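PDB 4ITA: succinate-semialdehyde dehydrogenase from Synechococcus sp., which catalyses the oxidation of succinic semialdehyde to succinate, probably with NADP as its coenzyme. Local coordinates for residues R62-F67 against S81-A86; I70-M75 against G294-P299; A90-Y95 against P135-F140; M130-P135 against E361-V366. All blocks are in the same frame, centred on the assembly; numbering follows the deposited sequence.

Interaction 1: residues R62-F67 against S81-A86; sequences RDTSKF and SAIAEA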
# COMPACT_ATOMS: atom_id res chain seq x y z
N ARG A 62 -31.56 12.47 8.42
CA ARG A 62 -32.79 13.24 8.30
C ARG A 62 -33.37 13.20 6.89
O ARG A 62 -34.59 13.03 6.72
CB ARG A 62 -32.54 14.70 8.69
CG ARG A 62 -33.79 15.55 8.56
CD ARG A 62 -33.55 17.00 8.92
NE ARG A 62 -34.77 17.78 8.71
CZ ARG A 62 -34.88 19.07 8.99
NH1 ARG A 62 -33.86 19.74 9.50
NH2 ARG A 62 -36.03 19.70 8.77
N ASP A 63 -32.52 13.37 5.89
CA ASP A 63 -33.00 13.56 4.52
C ASP A 63 -32.74 12.34 3.64
O ASP A 63 -32.50 12.47 2.44
CB ASP A 63 -32.39 14.84 3.91
CG ASP A 63 -32.85 16.11 4.63
OD1 ASP A 63 -34.01 16.17 5.05
OD2 ASP A 63 -32.04 17.05 4.77
N THR A 64 -32.81 11.16 4.24
CA THR A 64 -32.50 9.91 3.55
C THR A 64 -33.30 9.73 2.26
O THR A 64 -32.75 9.34 1.23
CB THR A 64 -32.66 8.68 4.50
OG1 THR A 64 -32.02 7.54 3.94
CG2 THR A 64 -34.12 8.36 4.77
N SER A 65 -34.59 10.04 2.29
CA SER A 65 -35.44 9.82 1.14
C SER A 65 -35.08 10.75 -0.01
O SER A 65 -35.07 10.34 -1.17
CB SER A 65 -36.90 10.01 1.53
OG SER A 65 -37.74 9.61 0.47
N LYS A 66 -34.78 12.00 0.31
CA LYS A 66 -34.37 12.96 -0.70
C LYS A 66 -33.06 12.57 -1.37
O LYS A 66 -32.93 12.60 -2.59
CB LYS A 66 -34.25 14.37 -0.08
CG LYS A 66 -33.63 15.39 -1.03
CD LYS A 66 -33.72 16.81 -0.47
CE LYS A 66 -32.48 17.20 0.33
NZ LYS A 66 -32.50 18.64 0.72
N PHE A 67 -32.07 12.18 -0.56
CA PHE A 67 -30.80 11.76 -1.13
C PHE A 67 -30.99 10.50 -1.96
O PHE A 67 -30.41 10.36 -3.03
CB PHE A 67 -29.75 11.56 -0.05
CG PHE A 67 -29.40 12.81 0.69
CD1 PHE A 67 -29.14 13.99 0.00
CD2 PHE A 67 -29.37 12.83 2.08
CE1 PHE A 67 -28.83 15.16 0.69
CE2 PHE A 67 -29.07 13.99 2.77
CZ PHE A 67 -28.80 15.16 2.07
N SER A 81 -33.54 0.71 -1.66
CA SER A 81 -32.14 0.34 -1.43
C SER A 81 -31.25 1.59 -1.33
O SER A 81 -30.24 1.57 -0.63
CB SER A 81 -31.60 -0.63 -2.49
OG SER A 81 -31.54 -0.05 -3.78
N ALA A 82 -31.65 2.67 -2.00
CA ALA A 82 -30.92 3.94 -1.90
C ALA A 82 -31.11 4.58 -0.52
O ALA A 82 -30.19 5.22 0.00
CB ALA A 82 -31.31 4.89 -3.02
N ILE A 83 -32.28 4.40 0.08
CA ILE A 83 -32.51 4.83 1.45
C ILE A 83 -31.55 4.07 2.36
O ILE A 83 -30.87 4.67 3.19
CB ILE A 83 -33.98 4.62 1.88
CG1 ILE A 83 -34.87 5.67 1.22
CG2 ILE A 83 -34.12 4.69 3.40
CD1 ILE A 83 -36.36 5.40 1.36
N ALA A 84 -31.46 2.75 2.18
CA ALA A 84 -30.52 1.96 2.97
C ALA A 84 -29.08 2.43 2.75
O ALA A 84 -28.28 2.46 3.69
CB ALA A 84 -30.66 0.47 2.65
N GLU A 85 -28.75 2.82 1.52
CA GLU A 85 -27.40 3.29 1.23
C GLU A 85 -27.09 4.60 1.97
O GLU A 85 -25.98 4.78 2.50
CB GLU A 85 -27.17 3.44 -0.28
CG GLU A 85 -25.76 3.92 -0.56
CD GLU A 85 -25.40 3.99 -2.03
OE1 GLU A 85 -26.11 3.42 -2.89
OE2 GLU A 85 -24.36 4.61 -2.32
N ALA A 86 -28.05 5.51 2.02
CA ALA A 86 -27.88 6.75 2.76
C ALA A 86 -27.71 6.46 4.25
O ALA A 86 -26.89 7.07 4.94
CB ALA A 86 -29.06 7.69 2.53

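Interaction 2: residues I70-M75 against G294-P299; sequences IMTTEM and GDPMAP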
# COMPACT_ATOMS: atom_id res chain seq x y z
N ILE A 70 -32.14 11.14 -5.45
CA ILE A 70 -31.09 11.58 -6.36
C ILE A 70 -30.38 10.35 -6.93
O ILE A 70 -30.16 10.27 -8.14
CB ILE A 70 -30.05 12.49 -5.67
CG1 ILE A 70 -30.74 13.72 -5.05
CG2 ILE A 70 -28.99 12.93 -6.67
CD1 ILE A 70 -29.79 14.56 -4.21
N MET A 71 -30.03 9.40 -6.06
CA MET A 71 -29.36 8.17 -6.48
C MET A 71 -30.19 7.41 -7.50
O MET A 71 -29.69 7.02 -8.57
CB MET A 71 -29.06 7.25 -5.28
CG MET A 71 -28.12 7.84 -4.21
SD MET A 71 -27.69 6.66 -2.89
CE MET A 71 -28.19 7.59 -1.42
N THR A 72 -31.45 7.18 -7.18
CA THR A 72 -32.35 6.45 -8.08
C THR A 72 -32.51 7.14 -9.42
O THR A 72 -32.46 6.50 -10.47
CB THR A 72 -33.72 6.26 -7.41
OG1 THR A 72 -33.55 5.47 -6.22
CG2 THR A 72 -34.70 5.56 -8.35
N THR A 73 -32.68 8.46 -9.41
CA THR A 73 -32.83 9.21 -10.64
C THR A 73 -31.61 9.08 -11.54
O THR A 73 -31.73 8.90 -12.75
CB THR A 73 -33.08 10.70 -10.34
OG1 THR A 73 -34.30 10.83 -9.61
CG2 THR A 73 -33.15 11.51 -11.63
N GLU A 74 -30.42 9.18 -10.95
CA GLU A 74 -29.20 9.17 -11.76
C GLU A 74 -28.74 7.79 -12.20
O GLU A 74 -28.25 7.64 -13.32
CB GLU A 74 -28.05 9.88 -11.03
CG GLU A 74 -28.28 11.37 -10.82
CD GLU A 74 -26.99 12.12 -10.56
OE1 GLU A 74 -26.30 11.79 -9.57
OE2 GLU A 74 -26.68 13.04 -11.35
N MET A 75 -28.88 6.78 -11.34
CA MET A 75 -28.27 5.49 -11.65
C MET A 75 -29.17 4.26 -11.49
O MET A 75 -28.72 3.14 -11.68
CB MET A 75 -26.91 5.33 -10.96
CG MET A 75 -26.91 5.62 -9.46
SD MET A 75 -27.77 4.38 -8.42
CE MET A 75 -26.83 2.89 -8.82
N GLY A 294 -39.34 -3.05 -12.63
CA GLY A 294 -40.08 -1.85 -12.94
C GLY A 294 -39.41 -0.57 -12.47
O GLY A 294 -38.20 -0.52 -12.28
N ASP A 295 -40.23 0.46 -12.30
CA ASP A 295 -39.76 1.78 -11.89
C ASP A 295 -39.11 1.67 -10.52
O ASP A 295 -39.76 1.28 -9.56
CB ASP A 295 -40.95 2.75 -11.83
CG ASP A 295 -40.52 4.21 -11.66
OD1 ASP A 295 -39.40 4.47 -11.18
OD2 ASP A 295 -41.32 5.10 -12.02
N PRO A 296 -37.82 2.03 -10.42
CA PRO A 296 -37.13 1.89 -9.14
C PRO A 296 -37.65 2.83 -8.04
O PRO A 296 -37.40 2.59 -6.86
CB PRO A 296 -35.67 2.19 -9.49
CG PRO A 296 -35.74 3.05 -10.72
CD PRO A 296 -36.92 2.50 -11.49
N MET A 297 -38.39 3.87 -8.42
CA MET A 297 -39.00 4.73 -7.41
C MET A 297 -40.17 4.07 -6.67
O MET A 297 -40.51 4.47 -5.56
CB MET A 297 -39.44 6.07 -8.00
CG MET A 297 -38.31 7.07 -8.24
SD MET A 297 -37.36 7.62 -6.78
CE MET A 297 -38.64 8.24 -5.69
N ALA A 298 -40.77 3.05 -7.28
CA ALA A 298 -41.87 2.33 -6.64
C ALA A 298 -41.35 1.38 -5.56
O ALA A 298 -40.44 0.60 -5.81
CB ALA A 298 -42.67 1.56 -7.68
N PRO A 299 -41.94 1.43 -4.35
CA PRO A 299 -41.39 0.65 -3.23
C PRO A 299 -41.46 -0.87 -3.43
O PRO A 299 -40.71 -1.61 -2.79
CB PRO A 299 -42.27 1.07 -2.05
CG PRO A 299 -43.51 1.64 -2.66
CD PRO A 299 -43.06 2.29 -3.93

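Interaction 3: residues A90-Y95 against P135-F140; sequences ALVCRY and PFWQVF. With EDO (1,2-ethanediol), chain R.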
# COMPACT_ATOMS: atom_id res chain seq x y z
N ALA A 90 -24.40 7.23 6.72
CA ALA A 90 -24.42 7.83 8.05
C ALA A 90 -23.67 6.95 9.04
O ALA A 90 -22.93 7.44 9.89
CB ALA A 90 -25.85 8.05 8.52
N LEU A 91 -23.86 5.64 8.93
CA LEU A 91 -23.26 4.70 9.87
C LEU A 91 -21.73 4.76 9.83
O LEU A 91 -21.09 4.72 10.87
CB LEU A 91 -23.74 3.29 9.56
CG LEU A 91 -23.48 2.19 10.58
CD1 LEU A 91 -24.32 2.44 11.83
CD2 LEU A 91 -23.79 0.84 9.96
N VAL A 92 -21.13 4.85 8.65
CA VAL A 92 -19.67 4.87 8.60
C VAL A 92 -19.13 6.22 9.10
O VAL A 92 -18.05 6.28 9.68
CB VAL A 92 -19.10 4.47 7.19
CG1 VAL A 92 -19.46 5.51 6.14
CG2 VAL A 92 -17.60 4.24 7.28
N CYS A 93 -19.89 7.30 8.91
CA CYS A 93 -19.53 8.58 9.50
C CYS A 93 -19.48 8.45 11.02
O CYS A 93 -18.52 8.88 11.66
CB CYS A 93 -20.53 9.67 9.11
SG CYS A 93 -20.40 10.20 7.39
N ARG A 94 -20.51 7.84 11.59
CA ARG A 94 -20.56 7.67 13.04
C ARG A 94 -19.47 6.72 13.54
O ARG A 94 -18.88 6.95 14.60
CB ARG A 94 -21.94 7.19 13.49
CG ARG A 94 -23.00 8.24 13.28
CD ARG A 94 -24.26 8.01 14.12
NE ARG A 94 -25.24 9.05 13.87
CZ ARG A 94 -25.20 10.26 14.42
NH1 ARG A 94 -24.21 10.57 15.25
NH2 ARG A 94 -26.13 11.17 14.13
N TYR A 95 -19.18 5.67 12.78
CA TYR A 95 -18.12 4.74 13.14
C TYR A 95 -16.78 5.44 13.35
O TYR A 95 -16.12 5.26 14.38
CB TYR A 95 -17.99 3.63 12.10
CG TYR A 95 -16.92 2.62 12.44
CD1 TYR A 95 -17.17 1.60 13.35
CD2 TYR A 95 -15.66 2.69 11.86
CE1 TYR A 95 -16.19 0.68 13.67
CE2 TYR A 95 -14.68 1.77 12.16
CZ TYR A 95 -14.94 0.77 13.07
OH TYR A 95 -13.95 -0.14 13.38
N PRO A 135 -23.23 5.35 -5.11
CA PRO A 135 -22.68 6.69 -5.31
C PRO A 135 -22.56 7.53 -4.04
O PRO A 135 -21.83 8.52 -4.06
CB PRO A 135 -23.68 7.32 -6.30
CG PRO A 135 -24.97 6.62 -6.02
CD PRO A 135 -24.59 5.20 -5.65
N PHE A 136 -23.25 7.14 -2.96
CA PHE A 136 -23.06 7.78 -1.66
C PHE A 136 -22.14 6.94 -0.77
O PHE A 136 -21.14 7.44 -0.25
CB PHE A 136 -24.40 7.99 -0.94
CG PHE A 136 -25.07 9.31 -1.26
CD1 PHE A 136 -25.39 9.64 -2.57
CD2 PHE A 136 -25.41 10.19 -0.25
CE1 PHE A 136 -26.03 10.84 -2.86
CE2 PHE A 136 -26.04 11.40 -0.53
CZ PHE A 136 -26.35 11.72 -1.84
N TRP A 137 -22.49 5.67 -0.60
CA TRP A 137 -21.77 4.80 0.33
C TRP A 137 -20.28 4.71 0.05
O TRP A 137 -19.47 4.82 0.97
CB TRP A 137 -22.42 3.41 0.38
CG TRP A 137 -21.52 2.31 0.89
CD1 TRP A 137 -21.01 1.27 0.17
CD2 TRP A 137 -21.04 2.15 2.23
NE1 TRP A 137 -20.23 0.48 0.97
CE2 TRP A 137 -20.23 0.99 2.25
CE3 TRP A 137 -21.21 2.87 3.41
CZ2 TRP A 137 -19.60 0.54 3.40
CZ3 TRP A 137 -20.58 2.42 4.57
CH2 TRP A 137 -19.78 1.27 4.55
N GLN A 138 -19.88 4.51 -1.20
CA GLN A 138 -18.45 4.36 -1.46
C GLN A 138 -17.69 5.65 -1.17
O GLN A 138 -16.53 5.63 -0.76
CB GLN A 138 -18.18 3.92 -2.89
CG GLN A 138 -19.00 2.75 -3.37
CD GLN A 138 -18.41 1.43 -2.95
OE1 GLN A 138 -17.38 1.40 -2.30
NE2 GLN A 138 -19.05 0.33 -3.34
N VAL A 139 -18.35 6.79 -1.39
CA VAL A 139 -17.73 8.07 -1.07
C VAL A 139 -17.55 8.22 0.44
O VAL A 139 -16.45 8.54 0.90
CB VAL A 139 -18.53 9.25 -1.64
CG1 VAL A 139 -17.91 10.57 -1.20
CG2 VAL A 139 -18.59 9.18 -3.17
N PHE A 140 -18.59 7.98 1.22
CA PHE A 140 -18.47 8.10 2.66
C PHE A 140 -17.54 7.05 3.27
O PHE A 140 -16.87 7.33 4.26
CB PHE A 140 -19.84 8.15 3.33
CG PHE A 140 -20.53 9.47 3.14
CD1 PHE A 140 -20.16 10.58 3.90
CD2 PHE A 140 -21.51 9.63 2.18
CE1 PHE A 140 -20.77 11.81 3.72
CE2 PHE A 140 -22.13 10.86 1.98
CZ PHE A 140 -21.76 11.95 2.76
C1 EDO R . -21.30 -2.78 -1.24
O1 EDO R . -21.33 -2.99 0.17
C2 EDO R . -19.86 -2.80 -1.73
O2 EDO R . -19.14 -1.70 -1.15

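Interaction 4: residues M130-P135 against E361-V366; sequences MPWNFP and ELFAPV. With NDP (NADPH dihydro-nicotinamide-adenine-dinucleotide phosphate), chain C; EDO (1,2-ethanediol), chain I; EDO (1,2-ethanediol), chain O.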
# COMPACT_ATOMS: atom_id res chain seq x y z
N MET A 130 -14.27 7.31 -7.80
CA MET A 130 -15.38 6.48 -7.32
C MET A 130 -16.36 6.10 -8.44
O MET A 130 -16.45 6.79 -9.44
CB MET A 130 -16.12 7.19 -6.19
CG MET A 130 -15.29 7.32 -4.91
SD MET A 130 -14.99 5.76 -4.00
CE MET A 130 -13.23 5.89 -3.65
N PRO A 131 -17.08 4.98 -8.26
CA PRO A 131 -18.01 4.49 -9.28
C PRO A 131 -19.48 4.84 -9.01
O PRO A 131 -19.84 5.23 -7.90
CB PRO A 131 -17.82 2.98 -9.19
CG PRO A 131 -17.67 2.76 -7.73
CD PRO A 131 -16.86 3.96 -7.21
N TRP A 132 -20.32 4.67 -10.03
CA TRP A 132 -21.72 5.03 -9.89
C TRP A 132 -22.56 4.03 -9.09
O TRP A 132 -23.69 4.33 -8.74
CB TRP A 132 -22.37 5.28 -11.26
CG TRP A 132 -22.13 4.19 -12.26
CD1 TRP A 132 -21.27 4.23 -13.32
CD2 TRP A 132 -22.73 2.88 -12.30
NE1 TRP A 132 -21.30 3.05 -14.01
CE2 TRP A 132 -22.18 2.20 -13.40
CE3 TRP A 132 -23.68 2.23 -11.51
CZ2 TRP A 132 -22.55 0.89 -13.74
CZ3 TRP A 132 -24.04 0.92 -11.84
CH2 TRP A 132 -23.47 0.27 -12.94
N ASN A 133 -22.04 2.83 -8.80
CA ASN A 133 -22.93 1.79 -8.27
C ASN A 133 -23.42 1.99 -6.84
O ASN A 133 -24.55 1.62 -6.52
CB ASN A 133 -22.41 0.37 -8.53
CG ASN A 133 -21.22 0.01 -7.69
OD1 ASN A 133 -20.40 0.86 -7.33
ND2 ASN A 133 -21.09 -1.28 -7.38
N PHE A 134 -22.58 2.58 -6.00
CA PHE A 134 -23.00 2.98 -4.65
C PHE A 134 -22.51 4.40 -4.49
O PHE A 134 -21.49 4.65 -3.84
CB PHE A 134 -22.41 2.06 -3.58
CG PHE A 134 -22.95 0.65 -3.62
CD1 PHE A 134 -22.27 -0.35 -4.29
CD2 PHE A 134 -24.15 0.34 -3.00
CE1 PHE A 134 -22.77 -1.65 -4.33
CE2 PHE A 134 -24.66 -0.96 -3.04
CZ PHE A 134 -23.97 -1.95 -3.71
N PRO A 135 -23.23 5.35 -5.11
CA PRO A 135 -22.68 6.69 -5.31
C PRO A 135 -22.56 7.53 -4.04
O PRO A 135 -21.83 8.52 -4.06
CB PRO A 135 -23.68 7.32 -6.30
CG PRO A 135 -24.97 6.62 -6.02
CD PRO A 135 -24.59 5.20 -5.65
N GLU A 361 -16.53 -10.56 -15.05
CA GLU A 361 -17.50 -10.07 -14.09
C GLU A 361 -18.83 -9.79 -14.78
O GLU A 361 -18.87 -9.09 -15.79
CB GLU A 361 -17.01 -8.80 -13.40
CG GLU A 361 -18.02 -8.24 -12.41
CD GLU A 361 -17.50 -7.06 -11.61
OE1 GLU A 361 -16.82 -6.20 -12.19
OE2 GLU A 361 -17.79 -6.99 -10.39
N LEU A 362 -19.90 -10.35 -14.23
CA LEU A 362 -21.24 -10.10 -14.74
C LEU A 362 -21.92 -9.06 -13.85
O LEU A 362 -22.40 -9.38 -12.76
CB LEU A 362 -22.05 -11.39 -14.82
CG LEU A 362 -21.49 -12.50 -15.72
CD1 LEU A 362 -22.49 -13.63 -15.84
CD2 LEU A 362 -21.09 -11.96 -17.09
N PHE A 363 -21.93 -7.82 -14.32
CA PHE A 363 -22.34 -6.68 -13.52
C PHE A 363 -23.79 -6.35 -13.85
O PHE A 363 -24.10 -5.31 -14.41
CB PHE A 363 -21.42 -5.49 -13.82
CG PHE A 363 -21.19 -4.57 -12.66
CD1 PHE A 363 -20.67 -5.05 -11.47
CD2 PHE A 363 -21.48 -3.22 -12.76
CE1 PHE A 363 -20.45 -4.20 -10.40
CE2 PHE A 363 -21.26 -2.36 -11.69
CZ PHE A 363 -20.75 -2.85 -10.52
N ALA A 364 -24.67 -7.28 -13.49
CA ALA A 364 -26.06 -7.31 -13.90
C ALA A 364 -26.65 -8.54 -13.19
O ALA A 364 -25.89 -9.36 -12.68
CB ALA A 364 -26.15 -7.47 -15.41
N PRO A 365 -27.99 -8.68 -13.16
CA PRO A 365 -28.54 -9.77 -12.34
C PRO A 365 -28.53 -11.12 -13.07
O PRO A 365 -29.59 -11.71 -13.32
CB PRO A 365 -29.97 -9.31 -12.08
CG PRO A 365 -30.32 -8.51 -13.30
CD PRO A 365 -29.04 -7.80 -13.70
N VAL A 366 -27.33 -11.60 -13.39
CA VAL A 366 -27.15 -12.79 -14.21
C VAL A 366 -26.29 -13.78 -13.43
O VAL A 366 -25.11 -13.54 -13.19
CB VAL A 366 -26.46 -12.44 -15.55
CG1 VAL A 366 -26.25 -13.69 -16.41
CG2 VAL A 366 -27.26 -11.39 -16.30
PA NDP C . -15.24 2.26 -14.21
O1A NDP C . -13.88 1.75 -13.81
O2A NDP C . -15.57 2.41 -15.67
O5B NDP C . -15.45 3.69 -13.53
C5B NDP C . -15.19 3.93 -12.14
C4B NDP C . -14.59 5.31 -11.93
O4B NDP C . -13.31 5.36 -12.56
C3B NDP C . -15.40 6.43 -12.58
O3B NDP C . -15.23 7.63 -11.80
C2B NDP C . -14.71 6.61 -13.92
O2B NDP C . -14.89 7.90 -14.48
C1B NDP C . -13.28 6.44 -13.49
N9A NDP C . -12.35 6.03 -14.56
C8A NDP C . -12.57 5.17 -15.57
N7A NDP C . -11.44 5.03 -16.31
C5A NDP C . -10.50 5.80 -15.75
C6A NDP C . -9.08 6.12 -16.01
N6A NDP C . -8.45 5.57 -17.06
N1A NDP C . -8.48 6.98 -15.17
C2A NDP C . -9.10 7.53 -14.12
N3A NDP C . -10.38 7.29 -13.82
C4A NDP C . -11.10 6.45 -14.59
O3 NDP C . -16.27 1.28 -13.42
PN NDP C . -17.74 0.70 -13.77
O1N NDP C . -17.86 0.30 -15.22
O2N NDP C . -18.74 1.65 -13.15
O5D NDP C . -17.74 -0.65 -12.89
C5D NDP C . -17.69 -0.59 -11.47
C4D NDP C . -16.61 -1.53 -10.96
O4D NDP C . -16.28 -1.19 -9.61
C3D NDP C . -17.05 -2.98 -10.93
O3D NDP C . -15.99 -3.82 -11.40
C2D NDP C . -17.35 -3.18 -9.46
O2D NDP C . -17.29 -4.56 -9.11
C1D NDP C . -16.24 -2.37 -8.81
N1N NDP C . -16.58 -2.10 -7.40
C2N NDP C . -15.67 -2.29 -6.43
C3N NDP C . -16.09 -2.49 -5.12
C7N NDP C . -15.10 -2.68 -4.01
O7N NDP C . -15.27 -2.05 -2.96
N7N NDP C . -14.08 -3.52 -4.16
C4N NDP C . -17.56 -2.53 -4.77
C5N NDP C . -18.33 -1.83 -5.79
C6N NDP C . -17.81 -1.64 -7.07
P2B NDP C . -15.95 8.17 -15.66
O1X NDP C . -15.75 9.63 -15.93
O2X NDP C . -15.53 7.29 -16.83
O3X NDP C . -17.32 7.85 -15.15
C1 EDO I . -19.90 -5.62 -17.88
O1 EDO I . -19.09 -6.17 -16.82
C2 EDO I . -21.36 -5.98 -17.64
O2 EDO I . -21.43 -7.29 -17.08
C1 EDO O . -18.03 -3.70 -14.17
O1 EDO O . -17.48 -4.99 -14.50
C2 EDO O . -18.57 -2.99 -15.41
O2 EDO O . -17.50 -2.28 -16.04

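Interaction 1: residues R62-F67 against S81-A86
Thr-64 meets Ile-83 and Ala-86 without a ring, a side-chain amide or a carboxylate between them, and with no flat group in play the contact has neither faces nor edges to fill: it is built of methyl groups, a short branch and one hydroxyl. Thr-64 sits at the start of helix 64-75, directly after Asp-63, which leaves helical geometry and parts this helix from helix 46-62. The Thr-64 torsion (chi1 -165°) sets OG1 opposite its own amide nitrogen and sends it across to helix 79-103. There OG1 lies 3.3 Å from the Ala-86 CB methyl and 3.6 Å from Ile-83 CG2. OG1 is also 3.2 Å from the carbonyl O of Ile-83, but the angle is poor and no hydrogen bond forms. The two methyls beside it, Thr-64 CG2 and Ile-83 CG2, touch at 3.9 Å, the side chains crossing at about a right angle. Next along helix 64-75, the other branch of Ile-83 reaches the backbone of Ser-65, with CG1 4.2 Å from the Ser-65 CA. The short Thr-64 side chain and the mere methyl of Ala-86 let the backbones come close, the CA atoms of Thr-64 and Ile-83 being 5.5 Å apart, while Ile-83 supplies methyl surface. Ala-82 continues the packing onto Ala-68 and Thr-72, as expected for a helical hairpin, while Ser-65 O accepts a hydrogen bond from His-79 NE2. Since no hydrogen bond or salt bridge spans the two segments, complementarity of shape, with van der Waals contact, is what fits them together.

Interaction 2: residues I70-M75 against G294-P299
Apolar contact comes first: Thr-72 presents its methyl to two neighbours at once, Pro-296 and Met-297. With chi1 at -62°, CG2 stands opposite the backbone nitrogen and projects from helix 64-75 onto the loop. It rests 3.6 Å from Pro-296 CG and almost as near to Pro-296 CB, so it touches one side of the pyrrolidine ring. From Met-297 the sulfur arrives, with SD 3.7 Å from Thr-72 CG2; bends at chi2 and chi3 fold the thioether back beside the threonine.

Hydrogen bonds do not cross between the segments, but they shape each side. In the loop, Asp-295 to Ala-298 form a type I beta turn, closed by Ala-298 N to Asp-295 O at 3.1 Å. An Asx turn overlaps it: Met-297 N donates to Asp-295 OD1 (3.0 Å), meeting it 45° out of the carboxylate plane. Proline suits the second position of such a turn, its ring fixing phi near the value required. On the helix, the hydroxyl of Thr-72 is turned to backbone carbonyls, those of Ala-68 and Lys-77, and the methyl is left for the loop. Threonine thus serves both needs with one residue.

The turn, between helices 274-289 and 309-325, also meets helix 79-103: a backbone hydrogen bond joins Pro-296 to His-79, and Met-297 touches the same residue. It thereby lies against both arms of the hairpin formed by helices 64-75 and 79-103.

Interaction 3: residues A90-Y95 against P135-F140
Val-92 of helix 79-103 fits between Trp-137 and Phe-140 of helix 137-149 with one methyl doing most of the touching. Its CG1 lies 3.6 Å from Trp-137 CZ3, where the two side chains cross at about a right angle. The same methyl reaches the start of the Phe-140 side chain, CG1 to CB at 3.9 Å. A chi1 of 67° puts CG1 between the backbone nitrogen and the carbonyl carbon, aimed at helix 137-149. Alongside, Cys-93 SG comes within 3.5 Å of Phe-140 CD1, a sulfur-aromatic contact in which the sulfur stands 55° off the ring normal. A thiol is compact and polarisable, which suits it to a buried place beside a ring.

Further out, the polar edge of the indole turns from this packing: Trp-137 NE1 donates to O2 of a 1,2-ethanediol, probably from the crystallisation liquor, at 3.2 Å. Gln-138 NE2 adds a weak bond to that oxygen, and Ser-421 OG also holds the diol. Lys-88 lies against the indole in a cation-pi contact, while Glu-85 accepts the backbone N-H groups of Phe-136 and Trp-137, holding the backbone there in place. Leu-53 packs on Cys-93 from helix 46-62. With an alanine in place of Trp-137, the Val-92 CG1 methyl would probably be left with a gap on its indole side, and Lys-88 without its aromatic partner.

Helix 137-149 links the neighbouring parallel strands 115-129 and 152-156, a beta-alpha-beta unit of the Rossmann-type cofactor domain; Gln-138, near its beginning, touches the NADPH.

Interaction 4: residues M130-P135 against E361-V366
In the NADPH pocket, close to the nicotinamide ribose, Trp-132 and Asn-133 on the loop after strand 115-129 meet Phe-363 on a loop from the other major sheet. Both come to the edge of the phenyl ring: Trp-132 CH2 is 3.7 Å from Phe-363 CE2, the ring planes inclined at 65°, and Asn-133 ND2 is 3.5 Å from Phe-363 CZ. That amide nitrogen finds its hydrogen-bond partner in Gln-262 O. NADPH C3D lies over a face of the phenyl, with C2D only 3.4 Å from Phe-363 CE1; an ethanediol carbon also lies over a face.

Glu-361 grips the ribose hydroxyls beside it. Extended beyond CG, it offers both carboxylate oxygens to the ribose, OE1 accepting from NADPH O3D (2.6 Å) and OE2 from O2D (2.8 Å). Lys-268 forms a salt bridge to OE2. Were Phe-363 a serine, the ribose would probably lose its flat apolar rest, and Trp-132 a neighbour. A glutamate holding the ribose hydroxyls, followed two residues on by a phenylalanine beside the sugar, is characteristic of aldehyde dehydrogenases.

Interactions 2, 3 and 4 are buried, whereas interaction 1 is only partly so. Helix 64-75 serves interactions 1 and 2; helix 79-103 serves 1 and 3. The segments of interactions 3 and 4 overlap at Pro-135, the residue leading from the cofactor loop toward helix 137-149. Glu-85 of segment 81-86 joins interaction 1 to the start of segment 135-140. Met-71 and Met-75, in turn, pack against residues 132-136. The chemistry shifts with place: methyls and a hydroxyl without a hydrogen bond across the segments between hairpin helices, a methyl on a turn, sulfur and aromatics in the interior, and at the cofactor the edge of a phenyl, next to a carboxylate that holds the ribose.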